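Side-chain contacts in response regulator aspartate phosphatase I (Bacillus subtilis subsp. subtilis, PDB 4I1A), which dephosphorylates the sporulation phosphotransferase Spo0F and activates gene expression, excision and transfer of the mobile element ICEBs1 by inactivating its repressor ImmR: residues Q187-V190 against A191-I195; E317-L320 against I321-F325. All blocks are in the same frame, centred on the assembly; numbering follows the deposited sequence.

Contact 1: residues Q187-V190 against A191-I195; sequences QFIV and AGNLI
Val190 and Leu194, one helical turn apart, carry the apolar part of this local contact. Their side chains run alongside each other in the same direction, and Val190 CG1 meets Leu194 CD1 at 3.8 Å. The valine torsion explains which branch does the touching: with CG1 anti to the backbone N (chi1 170°), this branch leans along the helix toward the next turn. Leu194 CG also lies 3.3 Å from Val190 O, the carbonyl that accepts the Leu194 N-H.

A second pair, Ile189 and Asn193, is likewise side by side but mixes a methyl with an amide. Ile189 CG2 touches Asn193 ND2 at 3.4 Å, and the same ND2 lies 2.9 Å from Ile189 O. The amide is buried, and its ND2 is hydrogen-bonded to Ser162 OG of helix 159-173.

Beneath the side chains run regular alpha-helical hydrogen bonds. Asn193 N binds Ile189 O at 2.9 Å, and Gly192 N binds Phe188 O at 2.7 Å.

The stretch belongs to helix 180-196, in the predicted third tetratricopeptide repeat, and is enclosed by its neighbours. Ile189 and Asn193 face helix 139-155, while Val190 and Leu194 lie against Ala166, Asn167 and Met163 of helix 159-173. Ala191 packs on Gln206 and Phe207 of helix 200-215, whose Ser210 also hydrogen-bonds Gln187 OE1, and Phe188 reaches on to helix 220-236.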
loop_
_atom_site.group_PDB
_atom_site.type_symbol
_atom_site.label_atom_id
_atom_site.label_comp_id
_atom_site.label_asym_id
_atom_site.label_seq_id
_atom_site.Cartn_x
_atom_site.Cartn_y
_atom_site.Cartn_z
ATOM N N GLN A 187 1.551 7.714 -11.245
ATOM C CA GLN A 187 2.638 6.762 -11.049
ATOM C C GLN A 187 2.437 5.860 -9.819
ATOM O O GLN A 187 2.795 4.688 -9.860
ATOM C CB GLN A 187 3.985 7.489 -10.962
ATOM C CG GLN A 187 4.384 8.237 -12.222
ATOM C CD GLN A 187 5.648 9.068 -12.024
ATOM O OE1 GLN A 187 5.930 9.533 -10.917
ATOM N NE2 GLN A 187 6.418 9.244 -13.091
ATOM N N PHE A 188 1.868 6.394 -8.735
ATOM C CA PHE A 188 1.577 5.562 -7.562
ATOM C C PHE A 188 0.574 4.486 -7.929
ATOM O O PHE A 188 0.689 3.353 -7.480
ATOM C CB PHE A 188 1.026 6.372 -6.366
ATOM C CG PHE A 188 2.074 7.136 -5.586
ATOM C CD1 PHE A 188 3.387 7.220 -6.032
ATOM C CD2 PHE A 188 1.737 7.789 -4.409
ATOM C CE1 PHE A 188 4.357 7.945 -5.317
ATOM C CE2 PHE A 188 2.695 8.517 -3.684
ATOM C CZ PHE A 188 4.011 8.593 -4.139
ATOM N N ILE A 189 -0.428 4.847 -8.725
ATOM C CA ILE A 189 -1.435 3.871 -9.136
ATOM C C ILE A 189 -0.775 2.770 -9.969
ATOM O O ILE A 189 -1.007 1.582 -9.732
ATOM C CB ILE A 189 -2.585 4.517 -9.944
ATOM C CG1 ILE A 189 -3.210 5.674 -9.166
ATOM C CG2 ILE A 189 -3.654 3.486 -10.284
ATOM C CD1 ILE A 189 -3.948 5.236 -7.933
ATOM N N VAL A 190 0.043 3.172 -10.941
ATOM C CA VAL A 190 0.741 2.216 -11.788
ATOM C C VAL A 190 1.534 1.253 -10.916
ATOM O O VAL A 190 1.370 0.033 -11.009
ATOM C CB VAL A 190 1.678 2.913 -12.803
ATOM C CG1 VAL A 190 2.574 1.887 -13.488
ATOM C CG2 VAL A 190 0.859 3.687 -13.846
ATOM N N ALA A 191 2.359 1.824 -10.045
ATOM C CA ALA A 191 3.212 1.058 -9.134
ATOM C C ALA A 191 2.434 0.208 -8.123
ATOM O O ALA A 191 2.851 -0.905 -7.810
ATOM C CB ALA A 191 4.146 1.979 -8.416
ATOM N N GLY A 192 1.321 0.732 -7.604
ATOM C CA GLY A 192 0.434 -0.041 -6.741
ATOM C C GLY A 192 -0.122 -1.262 -7.471
ATOM O O GLY A 192 -0.195 -2.359 -6.916
ATOM N N ASN A 193 -0.522 -1.069 -8.724
ATOM C CA ASN A 193 -0.994 -2.178 -9.545
ATOM C C ASN A 193 0.106 -3.208 -9.789
ATOM O O ASN A 193 -0.130 -4.412 -9.712
ATOM C CB ASN A 193 -1.526 -1.657 -10.870
ATOM C CG ASN A 193 -2.926 -1.086 -10.754
ATOM O OD1 ASN A 193 -3.853 -1.781 -10.348
ATOM N ND2 ASN A 193 -3.088 0.188 -11.120
ATOM N N LEU A 194 1.311 -2.720 -10.073
ATOM C CA LEU A 194 2.477 -3.581 -10.239
ATOM C C LEU A 194 2.782 -4.374 -8.963
ATOM O O LEU A 194 3.154 -5.548 -9.035
ATOM C CB LEU A 194 3.696 -2.758 -10.689
ATOM C CG LEU A 194 3.583 -2.215 -12.116
ATOM C CD1 LEU A 194 4.642 -1.184 -12.440
ATOM C CD2 LEU A 194 3.621 -3.367 -13.129
ATOM N N ILE A 195 2.624 -3.733 -7.804
ATOM C CA ILE A 195 2.766 -4.415 -6.516
ATOM C C ILE A 195 1.748 -5.555 -6.379
ATOM O O ILE A 195 2.098 -6.670 -5.985
ATOM C CB ILE A 195 2.619 -3.430 -5.330
ATOM C CG1 ILE A 195 3.885 -2.588 -5.182
ATOM C CG2 ILE A 195 2.338 -4.163 -4.012
ATOM C CD1 ILE A 195 3.827 -1.659 -4.027
#

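Contact 2: residues E317-L320 against I321-F325; sequences ETQL and IKNAF
Ile321 folds back over the first turn of helix 318-330, its CB 3.3 Å from Thr318 O and its CD1 4.2 Å from Thr318 CA. CG1 sits beside the backbone N (chi1 -56°) and the chain then extends, which carries the terminal methyl back toward the start of the helix. This is the tightly packed side. Ile321 is buried against Leu311 of helix 299-313, Phe348 of helix 334-351 and Tyr360 of helix 354-373. Ala324 shares the inner side: its CB lies 3.2 Å from Leu320 O and also touches Ile307 of helix 299-313, while Leu320 turns its partly exposed chain to Glu309.

The outer side is looser and polar. The Asn323 amide comes close to Gln319 O without bonding it: Asn323 OD1 is 3.2 Å from Gln319 O, and both are acceptors. The aliphatic part of the glutamine is more distant, its CG 4.3 Å from Asn323 OD1. Lys322 reaches outward with CG opposite the backbone N (chi1 -178°) and an extended chain; at its root, CB rests 3.3 Å from Gln319 O. Its side chain also touches Tyr360, which the buried Ile321 contacts as well. Glu317, Gln319, Lys322 and Asn323 are all exposed.

Cohesion across this first turn therefore comes from the main chain. Thr318 O accepts Lys322 N and, weakly, Ile321 N, whereas Asn323 N gives Gln319 O an almost straight bond of 2.8 Å (179°). Since the side chains form no hydrogen bond or salt bridge with one another across the contact, the chemistry implies a first turn held together by backbone bonds and packed against neighbouring helices through its apolar inner face.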
loop_
_atom_site.group_PDB
_atom_site.type_symbol
_atom_site.label_atom_id
_atom_site.label_comp_id
_atom_site.label_asym_id
_atom_site.label_seq_id
_atom_site.Cartn_x
_atom_site.Cartn_y
_atom_site.Cartn_z
ATOM N N GLU A 317 6.252 -15.937 22.400
ATOM C CA GLU A 317 4.837 -15.953 22.744
ATOM C C GLU A 317 3.979 -16.005 21.479
ATOM O O GLU A 317 3.468 -14.991 20.989
ATOM C CB GLU A 317 4.482 -14.793 23.674
ATOM C CG GLU A 317 5.071 -14.998 25.079
ATOM C CD GLU A 317 4.912 -13.797 25.986
ATOM O OE1 GLU A 317 3.912 -13.059 25.840
ATOM O OE2 GLU A 317 5.796 -13.591 26.847
ATOM N N THR A 318 3.844 -17.218 20.955
ATOM C CA THR A 318 3.181 -17.441 19.678
ATOM C C THR A 318 1.693 -17.121 19.722
ATOM O O THR A 318 1.097 -16.839 18.691
ATOM C CB THR A 318 3.402 -18.891 19.169
ATOM O OG1 THR A 318 2.934 -19.830 20.147
ATOM C CG2 THR A 318 4.882 -19.138 18.912
ATOM N N GLN A 319 1.088 -17.156 20.907
ATOM C CA GLN A 319 -0.333 -16.829 21.000
ATOM C C GLN A 319 -0.603 -15.384 20.568
ATOM O O GLN A 319 -1.679 -15.082 20.053
ATOM C CB GLN A 319 -0.915 -17.136 22.387
ATOM C CG GLN A 319 -0.508 -16.172 23.484
ATOM C CD GLN A 319 0.879 -16.453 24.039
ATOM O OE1 GLN A 319 1.665 -17.203 23.451
ATOM N NE2 GLN A 319 1.184 -15.852 25.188
ATOM N N LEU A 320 0.390 -14.510 20.746
ATOM C CA LEU A 320 0.278 -13.124 20.300
ATOM C C LEU A 320 0.088 -13.053 18.779
ATOM O O LEU A 320 -0.683 -12.238 18.276
ATOM C CB LEU A 320 1.520 -12.315 20.703
ATOM C CG LEU A 320 1.889 -12.111 22.172
ATOM C CD1 LEU A 320 3.321 -11.580 22.274
ATOM C CD2 LEU A 320 0.901 -11.166 22.869
ATOM N N ILE A 321 0.818 -13.894 18.053
ATOM C CA ILE A 321 0.687 -13.975 16.598
ATOM C C ILE A 321 -0.740 -14.415 16.235
ATOM O O ILE A 321 -1.415 -13.771 15.426
ATOM C CB ILE A 321 1.725 -14.964 16.006
ATOM C CG1 ILE A 321 3.146 -14.554 16.426
ATOM C CG2 ILE A 321 1.604 -15.046 14.472
ATOM C CD1 ILE A 321 4.210 -15.588 16.097
ATOM N N LYS A 322 -1.183 -15.501 16.870
ATOM C CA LYS A 322 -2.540 -16.024 16.738
ATOM C C LYS A 322 -3.622 -14.969 17.002
ATOM O O LYS A 322 -4.444 -14.672 16.122
ATOM C CB LYS A 322 -2.730 -17.194 17.704
ATOM C CG LYS A 322 -4.089 -17.867 17.625
ATOM C CD LYS A 322 -4.383 -18.693 18.888
ATOM C CE LYS A 322 -5.521 -19.678 18.635
ATOM N NZ LYS A 322 -5.771 -20.578 19.789
ATOM N N ASN A 323 -3.626 -14.409 18.208
ATOM C CA ASN A 323 -4.640 -13.420 18.567
ATOM C C ASN A 323 -4.644 -12.218 17.630
ATOM O O ASN A 323 -5.689 -11.671 17.310
ATOM C CB ASN A 323 -4.476 -12.973 20.014
ATOM C CG ASN A 323 -4.576 -14.136 20.994
ATOM O OD1 ASN A 323 -4.003 -14.095 22.083
ATOM N ND2 ASN A 323 -5.293 -15.187 20.599
ATOM N N ALA A 324 -3.471 -11.826 17.164
ATOM C CA ALA A 324 -3.393 -10.721 16.229
ATOM C C ALA A 324 -4.079 -11.071 14.897
ATOM O O ALA A 324 -4.783 -10.228 14.327
ATOM C CB ALA A 324 -1.960 -10.338 16.012
ATOM N N PHE A 325 -3.876 -12.307 14.420
ATOM C CA PHE A 325 -4.545 -12.798 13.205
ATOM C C PHE A 325 -6.043 -12.929 13.396
ATOM O O PHE A 325 -6.814 -12.692 12.473
ATOM C CB PHE A 325 -3.950 -14.136 12.697
ATOM C CG PHE A 325 -2.685 -13.957 11.889
ATOM C CD1 PHE A 325 -2.725 -13.348 10.646
ATOM C CD2 PHE A 325 -1.461 -14.370 12.381
ATOM C CE1 PHE A 325 -1.566 -13.162 9.906
ATOM C CE2 PHE A 325 -0.303 -14.191 11.646
ATOM C CZ PHE A 325 -0.354 -13.583 10.409
#

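Both contacts are single stretches of helix in an all-helical repeat array, but they share no element: their centres lie 32 Å apart and their nearest atoms about 17 Å. Contact 1 belongs to the core, in the second half of its helix, with none of its touching residues exposed; even its polar side chains are tied to serines of adjoining helices. Contact 2 lies at the beginning of a helix farther from the centre of the chain, and half its touching residues are exposed. Its polar groups gather on the outer side and its apolar ones on the inner. Apolar side chains meet within contact 1, whereas those of contact 2 pack mainly on other helices.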